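Local coordinates for uncharacterized protein (Methanocella paludicola, PDB 5DMP) that probably removes 3'-phosphate and ribonucleotide ends from DNA strands during archaeal non-homologous end joining, as a metal-dependent phosphoesterase of the LigD family, at residues A[7-12]-A[72-77]; A[42-47]-A[133-138]. All coordinates share one frame; numbering follows the deposited sequence.

Overall arrangement
Both contacts are antiparallel strand pairings within one curled beta sheet, and together they illustrate how distant pieces of chain are brought together to build one scaffold. Contact 1 joins strand 5-12 to strand 72-84, and contact 2 joins strand 45-53 to strand 132-136. Along the chain the four segments alternate, 7-12, 42-47, 72-77 and 133-138, so the two pairings interlock. Their centres lie about 20 Å apart on opposite sides of the chain's centre, and their nearest atoms are about 5 Å apart without touching. Contact 1 supplies H11 and V74 to the vanadium pocket, whereas contact 2 is sheet packing away from it, the A47 side chain lying about 13 Å from the bound vanadium group.

Contact 1. Residues A[7-12]-A[72-77]; sequences VIQKHD and GTVMVW. With VN4 (oxido(dioxo)vanadium), chain J.
V74 lays its CG2 methyl over one face of the H11 imidazole, a CH-pi contact with CG2 3.8 Å from the centroid of the H11 ring. The ring is held by more than this methyl: H11 ND1 is hydrogen-bonded to D19, and H17 stacks on it. H11 CE1 comes within 3.0 Å of VN4 O2, and the H11 side chain also lies about 3 Å from a bound magnesium ion. On the same side of the sheet, the flank of Q9 rests against V74 CG1, while its amide is engaged by R21, Y57 and F60.

These residues sit on an antiparallel ladder in the LigD-type phosphoesterase domain, where Q9 faces V76 and H11 faces V74 in non-hydrogen-bonded pairs. K10 and M75 form a hydrogen-bonded pair, M75 N donating to K10 O at 2.8 Å. D12 and T73 form the next hydrogen-bonded pair, two residues further along.

W77 packs against both I8 and K10. I8 CG2 approaches W77 CE3 at 3.8 Å, the two side chains running side by side. K10, fully extended with CG anti to N (chi1 -177°), brings CD to 3.8 Å from W77 CD1, and one water accepts from both K10 NZ and W77 NE1. A second water donates to D12 OD2 and is hydrogen-bonded to T73 OG1.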
ATOM      1  N   VAL A   7       0.037   5.665   1.386  1.00 24.25           N
ATOM      2  CA  VAL A   7       1.380   5.443   1.950  1.00 23.80           C
ATOM      3  C   VAL A   7       1.666   3.940   1.960  1.00 24.39           C
ATOM      4  O   VAL A   7       0.742   3.114   2.106  1.00 23.50           O
ATOM      5  CB  VAL A   7       1.441   6.030   3.407  1.00 23.60           C
ATOM      6  CG1 VAL A   7       0.337   5.428   4.308  1.00 22.94           C
ATOM      7  CG2 VAL A   7       2.873   5.882   4.011  1.00 24.58           C
ATOM      8  N   ILE A   8       2.936   3.582   1.813  1.00 23.69           N
ATOM      9  CA  ILE A   8       3.381   2.240   2.095  1.00 23.52           C
ATOM     10  C   ILE A   8       4.516   2.378   3.097  1.00 24.96           C
ATOM     11  O   ILE A   8       5.519   3.128   2.857  1.00 26.80           O
ATOM     12  CB  ILE A   8       3.952   1.532   0.814  1.00 22.80           C
ATOM     13  CG1 ILE A   8       2.749   1.236  -0.162  1.00 23.18           C
ATOM     14  CG2 ILE A   8       4.685   0.238   1.270  1.00 24.11           C
ATOM     15  CD1 ILE A   8       3.100   0.590  -1.544  1.00 27.21           C
ATOM     16  N   GLN A   9       4.399   1.630   4.183  1.00 21.38           N
ATOM     17  CA  GLN A   9       5.523   1.562   5.131  1.00 25.97           C
ATOM     18  C   GLN A   9       6.165   0.193   4.972  1.00 30.33           C
ATOM     19  O   GLN A   9       5.462  -0.818   4.845  1.00 32.02           O
ATOM     20  CB  GLN A   9       5.030   1.788   6.535  1.00 26.46           C
ATOM     21  CG  GLN A   9       4.871   3.311   6.805  1.00 27.11           C
ATOM     22  CD  GLN A   9       3.798   3.663   7.792  1.00 27.66           C
ATOM     23  OE1 GLN A   9       2.659   3.166   7.753  1.00 30.50           O
ATOM     24  NE2 GLN A   9       4.131   4.623   8.684  1.00 29.70           N
ATOM     25  N   LYS A  10       7.494   0.179   4.939  1.00 28.61           N
ATOM     26  CA  LYS A  10       8.238  -1.100   4.903  1.00 27.76           C
ATOM     27  C   LYS A  10       8.522  -1.415   6.364  1.00 30.36           C
ATOM     28  O   LYS A  10       8.986  -0.545   7.163  1.00 27.62           O
ATOM     29  CB  LYS A  10       9.520  -0.956   4.044  1.00 26.89           C
ATOM     30  CG  LYS A  10      10.299  -2.285   3.917  1.00 27.78           C
ATOM     31  CD  LYS A  10      11.509  -2.052   2.989  1.00 32.66           C
ATOM     32  CE  LYS A  10      12.356  -3.349   2.843  1.00 35.93           C
ATOM     33  NZ  LYS A  10      13.534  -2.992   1.990  1.00 39.82           N
ATOM     34  N   HIS A  11       8.232  -2.665   6.770  1.00 28.42           N
ATOM     35  CA  HIS A  11       8.113  -2.933   8.150  1.00 32.42           C
ATOM     36  C   HIS A  11       8.905  -4.185   8.464  1.00 35.25           C
ATOM     37  O   HIS A  11       8.574  -5.299   8.016  1.00 38.88           O
ATOM     38  CB  HIS A  11       6.650  -3.104   8.509  1.00 35.47           C
ATOM     39  CG  HIS A  11       6.395  -3.014   9.974  1.00 37.89           C
ATOM     40  ND1 HIS A  11       5.163  -2.686  10.493  1.00 47.77           N
ATOM     41  CD2 HIS A  11       7.216  -3.203  11.029  1.00 43.86           C
ATOM     42  CE1 HIS A  11       5.248  -2.654  11.814  1.00 48.59           C
ATOM     43  NE2 HIS A  11       6.481  -2.981  12.161  1.00 44.42           N
ATOM     44  N   ASP A  12       9.977  -4.003   9.190  1.00 36.03           N
ATOM     45  CA  ASP A  12      10.775  -5.156   9.604  1.00 42.31           C
ATOM     46  C   ASP A  12      10.294  -5.569  10.976  1.00 48.83           C
ATOM     47  O   ASP A  12      10.717  -4.985  11.977  1.00 43.65           O
ATOM     48  CB  ASP A  12      12.258  -4.774   9.639  1.00 45.57           C
ATOM     49  CG  ASP A  12      13.175  -5.978   9.674  1.00 58.74           C
ATOM     50  OD1 ASP A  12      12.731  -7.108   9.360  1.00 52.83           O
ATOM     51  OD2 ASP A  12      14.362  -5.767   9.987  1.00 65.80           O
ATOM     52  N   GLY A  72       9.058  -3.590  15.895  1.00 39.54           N
ATOM     53  CA  GLY A  72      10.127  -3.594  14.870  1.00 33.35           C
ATOM     54  C   GLY A  72      10.392  -2.202  14.276  1.00 32.84           C
ATOM     55  O   GLY A  72      10.111  -1.160  14.924  1.00 34.83           O
ATOM     56  N   THR A  73      10.960  -2.192  13.080  1.00 28.27           N
ATOM     57  CA  THR A  73      11.418  -0.935  12.445  1.00 30.48           C
ATOM     58  C   THR A  73      10.445  -0.616  11.345  1.00 30.21           C
ATOM     59  O   THR A  73      10.088  -1.479  10.590  1.00 28.69           O
ATOM     60  CB  THR A  73      12.785  -1.110  11.803  1.00 32.65           C
ATOM     61  OG1 THR A  73      13.671  -1.632  12.788  1.00 37.24           O
ATOM     62  CG2 THR A  73      13.336   0.256  11.378  1.00 32.55           C
ATOM     63  N   VAL A  74      10.036   0.648  11.275  1.00 27.91           N
ATOM     64  CA  VAL A  74       9.057   1.103  10.310  1.00 25.21           C
ATOM     65  C   VAL A  74       9.695   2.196   9.477  1.00 28.58           C
ATOM     66  O   VAL A  74      10.204   3.195  10.026  1.00 30.60           O
ATOM     67  CB  VAL A  74       7.831   1.699  11.012  1.00 27.48           C
ATOM     68  CG1 VAL A  74       6.804   2.231  10.002  1.00 27.45           C
ATOM     69  CG2 VAL A  74       7.225   0.632  11.951  1.00 30.10           C
ATOM     70  N   MET A  75       9.671   1.992   8.169  1.00 25.94           N
ATOM     71  CA  MET A  75      10.188   2.951   7.214  1.00 27.57           C
ATOM     72  C   MET A  75       9.048   3.479   6.377  1.00 25.82           C
ATOM     73  O   MET A  75       8.202   2.691   5.940  1.00 28.48           O
ATOM     74  CB  MET A  75      11.169   2.224   6.267  1.00 27.59           C
ATOM     75  CG  MET A  75      11.468   3.052   5.009  1.00 27.60           C
ATOM     76  SD  MET A  75      12.402   2.135   3.752  1.00 30.80           S
ATOM     77  CE  MET A  75      13.933   1.778   4.652  1.00 27.24           C
ATOM     78  N   VAL A  76       9.021   4.775   6.082  1.00 26.67           N
ATOM     79  CA  VAL A  76       8.014   5.291   5.164  1.00 25.49           C
ATOM     80  C   VAL A  76       8.624   5.067   3.803  1.00 25.63           C
ATOM     81  O   VAL A  76       9.545   5.769   3.370  1.00 25.78           O
ATOM     82  CB  VAL A  76       7.655   6.791   5.406  1.00 25.63           C
ATOM     83  CG1 VAL A  76       6.662   7.241   4.329  1.00 27.23           C
ATOM     84  CG2 VAL A  76       6.987   6.881   6.804  1.00 23.27           C
ATOM     85  N   TRP A  77       8.133   4.022   3.150  1.00 25.36           N
ATOM     86  CA  TRP A  77       8.731   3.508   1.943  1.00 27.64           C
ATOM     87  C   TRP A  77       8.226   4.236   0.686  1.00 25.71           C
ATOM     88  O   TRP A  77       8.982   4.413  -0.266  1.00 26.47           O
ATOM     89  CB  TRP A  77       8.558   1.941   1.914  1.00 27.86           C
ATOM     90  CG  TRP A  77       9.213   1.270   0.705  1.00 26.61           C
ATOM     91  CD1 TRP A  77      10.493   0.722   0.636  1.00 27.69           C
ATOM     92  CD2 TRP A  77       8.602   1.048  -0.604  1.00 26.85           C
ATOM     93  NE1 TRP A  77      10.680   0.149  -0.652  1.00 28.88           N
ATOM     94  CE2 TRP A  77       9.566   0.384  -1.419  1.00 27.02           C
ATOM     95  CE3 TRP A  77       7.350   1.378  -1.159  1.00 26.99           C
ATOM     96  CZ2 TRP A  77       9.289   0.018  -2.764  1.00 26.88           C
ATOM     97  CZ3 TRP A  77       7.054   1.015  -2.499  1.00 28.19           C
ATOM     98  CH2 TRP A  77       8.064   0.342  -3.286  1.00 29.26           C
TER
HETATM   99  V   VN4 J 209       1.650  -0.973  12.100  1.00 64.29           V
HETATM  100  O1  VN4 J 209       0.851  -0.246  13.686  1.00 56.12           O
HETATM  101  O2  VN4 J 209       3.428  -0.231  11.943  1.00 46.00           O
HETATM  102  O3  VN4 J 209       0.716  -2.196  10.990  1.00 58.94           O
HETATM  103  O   HOH W   1      12.371  -2.320  -0.695  1.00 33.18           O
HETATM  104  O   HOH W   2      15.290  -3.287  11.358  1.00 54.53           O

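Contact 2. Residues A[42-47]-A[133-138]; sequences KVKRLA and LFFKMK
L133, F134 and K44 have the most surface buried where segment 42-47 meets segment 133-138. L133 meets L46 through one methyl from each, L46 CD2 lying 3.7 Å from L133 CD2 where the two side chains cross. They belong to a non-hydrogen-bonded antiparallel pair. Next to it, R45 and F134 form a hydrogen-bonded pair: F134 N donates to R45 O at 2.8 Å, and R45 N returns a bond to F134 O at 3.0 Å. F134 sends its ring away from this pairing but keeps CB 4.0 Å from A47 CB.

Beyond the paired residues the contact passes to K44 and F135. K44 runs alongside the phenyl group, its CD 3.7 Å from F135 CD2 and its CE over one ring face, offset toward the rim. The bend at chi2 (-64°) folds the aliphatic chain over the ring. K44 NZ lies nearly above the ring but 5.1 Å from the F135 centroid, at most a weak cation-pi attraction. An alanine in place of F135 would remove that face and would probably leave the K44 chain freer to turn. Close by, a water bridges the two segments beyond the R45-F134 pair, between V43 O and K136 N.

Strand 132-136 is thus paired on two edges, with strand 45-53 on one and strand 118-123 on the other; F134 touches L121 of the latter, while A47 and F134 both pack on V33 of strand 27-33.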
ATOM      1  N   LYS A  42       0.941  -8.859 -14.144  1.00 33.27           N
ATOM      2  CA  LYS A  42       0.754 -10.326 -14.030  1.00 34.22           C
ATOM      3  C   LYS A  42       1.036 -10.874 -12.614  1.00 37.67           C
ATOM      4  O   LYS A  42       0.773 -12.053 -12.303  1.00 40.49           O
ATOM      5  CB  LYS A  42       1.675 -11.018 -15.070  1.00 34.73           C
ATOM      6  CG  LYS A  42       1.270 -10.751 -16.498  1.00 44.45           C
ATOM      7  CD  LYS A  42       1.841 -11.820 -17.411  1.00 53.44           C
ATOM      8  CE  LYS A  42       3.187 -11.398 -17.959  1.00 51.69           C
ATOM      9  NZ  LYS A  42       4.307 -11.334 -16.984  1.00 55.47           N
ATOM     10  N   VAL A  43       1.600 -10.060 -11.726  1.00 33.19           N
ATOM     11  CA  VAL A  43       1.946 -10.556 -10.435  1.00 32.02           C
ATOM     12  C   VAL A  43       0.801 -10.260  -9.466  1.00 36.58           C
ATOM     13  O   VAL A  43       0.314  -9.120  -9.380  1.00 33.27           O
ATOM     14  CB  VAL A  43       3.299  -9.963 -10.004  1.00 35.79           C
ATOM     15  CG1 VAL A  43       3.612 -10.261  -8.531  1.00 34.12           C
ATOM     16  CG2 VAL A  43       4.403 -10.536 -10.918  1.00 35.08           C
ATOM     17  N   LYS A  44       0.336 -11.304  -8.771  1.00 31.09           N
ATOM     18  CA  LYS A  44      -0.726 -11.110  -7.805  1.00 32.61           C
ATOM     19  C   LYS A  44      -0.055 -11.048  -6.460  1.00 31.27           C
ATOM     20  O   LYS A  44       0.612 -12.010  -6.058  1.00 32.53           O
ATOM     21  CB  LYS A  44      -1.703 -12.315  -7.797  1.00 34.01           C
ATOM     22  CG  LYS A  44      -2.586 -12.422  -9.033  1.00 41.69           C
ATOM     23  CD  LYS A  44      -3.534 -11.231  -9.146  1.00 43.84           C
ATOM     24  CE  LYS A  44      -4.606 -11.482 -10.215  1.00 54.41           C
ATOM     25  NZ  LYS A  44      -4.016 -11.842 -11.549  1.00 60.76           N
ATOM     26  N   ARG A  45      -0.266  -9.956  -5.732  1.00 26.64           N
ATOM     27  CA  ARG A  45       0.256  -9.925  -4.363  1.00 26.60           C
ATOM     28  C   ARG A  45      -0.896 -10.126  -3.376  1.00 28.24           C
ATOM     29  O   ARG A  45      -2.045  -9.714  -3.653  1.00 33.16           O
ATOM     30  CB  ARG A  45       0.890  -8.556  -4.102  1.00 28.11           C
ATOM     31  CG  ARG A  45       2.196  -8.379  -4.826  1.00 28.72           C
ATOM     32  CD  ARG A  45       3.218  -9.301  -4.264  1.00 30.46           C
ATOM     33  NE  ARG A  45       4.468  -8.669  -4.637  1.00 42.47           N
ATOM     34  CZ  ARG A  45       5.486  -9.252  -5.229  1.00 43.45           C
ATOM     35  NH1 ARG A  45       5.431 -10.547  -5.514  1.00 38.69           N
ATOM     36  NH2 ARG A  45       6.566  -8.514  -5.482  1.00 44.66           N
ATOM     37  N   LEU A  46      -0.651 -10.819  -2.282  1.00 26.34           N
ATOM     38  CA  LEU A  46      -1.782 -10.951  -1.324  1.00 26.97           C
ATOM     39  C   LEU A  46      -1.695  -9.780  -0.309  1.00 27.85           C
ATOM     40  O   LEU A  46      -0.611  -9.383   0.022  1.00 28.05           O
ATOM     41  CB  LEU A  46      -1.671 -12.252  -0.580  1.00 31.71           C
ATOM     42  CG  LEU A  46      -1.713 -13.479  -1.567  1.00 36.45           C
ATOM     43  CD1 LEU A  46      -1.675 -14.739  -0.711  1.00 39.66           C
ATOM     44  CD2 LEU A  46      -2.854 -13.480  -2.556  1.00 38.00           C
ATOM     45  N   ALA A  47      -2.844  -9.323   0.151  1.00 28.36           N
ATOM     46  CA  ALA A  47      -2.941  -8.077   0.968  1.00 29.17           C
ATOM     47  C   ALA A  47      -3.898  -8.438   2.085  1.00 25.29           C
ATOM     48  O   ALA A  47      -5.078  -8.693   1.855  1.00 30.17           O
ATOM     49  CB  ALA A  47      -3.515  -6.911   0.133  1.00 26.79           C
ATOM     50  N   LEU A 133      -6.458  -9.373  -3.087  1.00 27.76           N
ATOM     51  CA  LEU A 133      -5.404  -9.480  -4.094  1.00 29.96           C
ATOM     52  C   LEU A 133      -5.030  -7.999  -4.371  1.00 27.08           C
ATOM     53  O   LEU A 133      -5.918  -7.164  -4.474  1.00 29.51           O
ATOM     54  CB  LEU A 133      -6.019  -9.998  -5.391  1.00 30.65           C
ATOM     55  CG  LEU A 133      -6.593 -11.431  -5.325  1.00 36.08           C
ATOM     56  CD1 LEU A 133      -7.171 -11.751  -6.703  1.00 37.11           C
ATOM     57  CD2 LEU A 133      -5.445 -12.326  -4.887  1.00 33.10           C
ATOM     58  N   PHE A 134      -3.732  -7.711  -4.506  1.00 24.82           N
ATOM     59  CA  PHE A 134      -3.277  -6.365  -4.781  1.00 23.79           C
ATOM     60  C   PHE A 134      -2.422  -6.474  -6.064  1.00 25.90           C
ATOM     61  O   PHE A 134      -1.443  -7.230  -6.086  1.00 27.87           O
ATOM     62  CB  PHE A 134      -2.380  -5.908  -3.609  1.00 25.11           C
ATOM     63  CG  PHE A 134      -1.640  -4.597  -3.825  1.00 28.78           C
ATOM     64  CD1 PHE A 134      -2.280  -3.460  -4.323  1.00 29.17           C
ATOM     65  CD2 PHE A 134      -0.312  -4.490  -3.407  1.00 31.81           C
ATOM     66  CE1 PHE A 134      -1.598  -2.245  -4.458  1.00 27.42           C
ATOM     67  CE2 PHE A 134       0.384  -3.292  -3.521  1.00 33.88           C
ATOM     68  CZ  PHE A 134      -0.258  -2.149  -4.061  1.00 31.72           C
ATOM     69  N   PHE A 135      -2.792  -5.755  -7.100  1.00 25.66           N
ATOM     70  CA  PHE A 135      -1.954  -5.870  -8.325  1.00 26.31           C
ATOM     71  C   PHE A 135      -1.958  -4.583  -9.145  1.00 26.08           C
ATOM     72  O   PHE A 135      -2.918  -3.807  -9.164  1.00 24.77           O
ATOM     73  CB  PHE A 135      -2.376  -7.143  -9.183  1.00 26.90           C
ATOM     74  CG  PHE A 135      -3.802  -7.167  -9.518  1.00 27.27           C
ATOM     75  CD1 PHE A 135      -4.270  -6.558 -10.709  1.00 29.27           C
ATOM     76  CD2 PHE A 135      -4.742  -7.799  -8.653  1.00 30.42           C
ATOM     77  CE1 PHE A 135      -5.630  -6.583 -11.043  1.00 33.13           C
ATOM     78  CE2 PHE A 135      -6.097  -7.814  -8.994  1.00 31.53           C
ATOM     79  CZ  PHE A 135      -6.555  -7.214 -10.169  1.00 34.28           C
ATOM     80  N   LYS A 136      -0.852  -4.423  -9.874  1.00 26.93           N
ATOM     81  CA  LYS A 136      -0.800  -3.391 -10.924  1.00 27.23           C
ATOM     82  C   LYS A 136      -1.858  -3.692 -11.968  1.00 29.21           C
ATOM     83  O   LYS A 136      -2.027  -4.846 -12.409  1.00 29.50           O
ATOM     84  CB  LYS A 136       0.603  -3.412 -11.548  1.00 25.03           C
ATOM     85  CG  LYS A 136       0.778  -2.460 -12.797  1.00 22.55           C
ATOM     86  CD  LYS A 136       0.869  -0.960 -12.362  1.00 23.79           C
ATOM     87  CE  LYS A 136       0.557  -0.046 -13.591  1.00 28.08           C
ATOM     88  NZ  LYS A 136      -0.895  -0.014 -14.009  1.00 27.15           N
ATOM     89  N   MET A 137      -2.597  -2.672 -12.386  1.00 24.21           N
ATOM     90  CA  MET A 137      -3.624  -2.889 -13.405  1.00 26.53           C
ATOM     91  C   MET A 137      -2.947  -2.958 -14.809  1.00 27.33           C
ATOM     92  O   MET A 137      -1.905  -2.370 -15.059  1.00 28.53           O
ATOM     93  CB  MET A 137      -4.727  -1.854 -13.376  1.00 26.13           C
ATOM     94  CG  MET A 137      -5.623  -2.060 -12.123  1.00 27.07           C
ATOM     95  SD  MET A 137      -6.750  -0.681 -11.872  1.00 33.63           S
ATOM     96  CE  MET A 137      -7.944  -1.038 -13.197  1.00 31.90           C
ATOM     97  N   LYS A 138      -3.556  -3.751 -15.680  1.00 30.31           N
ATOM     98  CA  LYS A 138      -2.953  -4.033 -16.967  1.00 31.03           C
ATOM     99  C   LYS A 138      -2.972  -2.749 -17.835  1.00 32.63           C
ATOM    100  O   LYS A 138      -3.963  -2.024 -17.903  1.00 34.11           O
ATOM    101  CB  LYS A 138      -3.770  -5.137 -17.645  1.00 37.29           C
ATOM    102  CG  LYS A 138      -3.370  -5.391 -19.108  1.00 42.58           C
ATOM    103  CD  LYS A 138      -4.068  -6.644 -19.629  1.00 53.47           C
ATOM    104  CE  LYS A 138      -3.481  -7.087 -20.978  1.00 62.15           C
ATOM    105  NZ  LYS A 138      -3.916  -8.482 -21.279  1.00 66.89           N
TER
HETATM  106  O   HOH W   3       1.205  -6.441  -9.485  1.00 26.63           O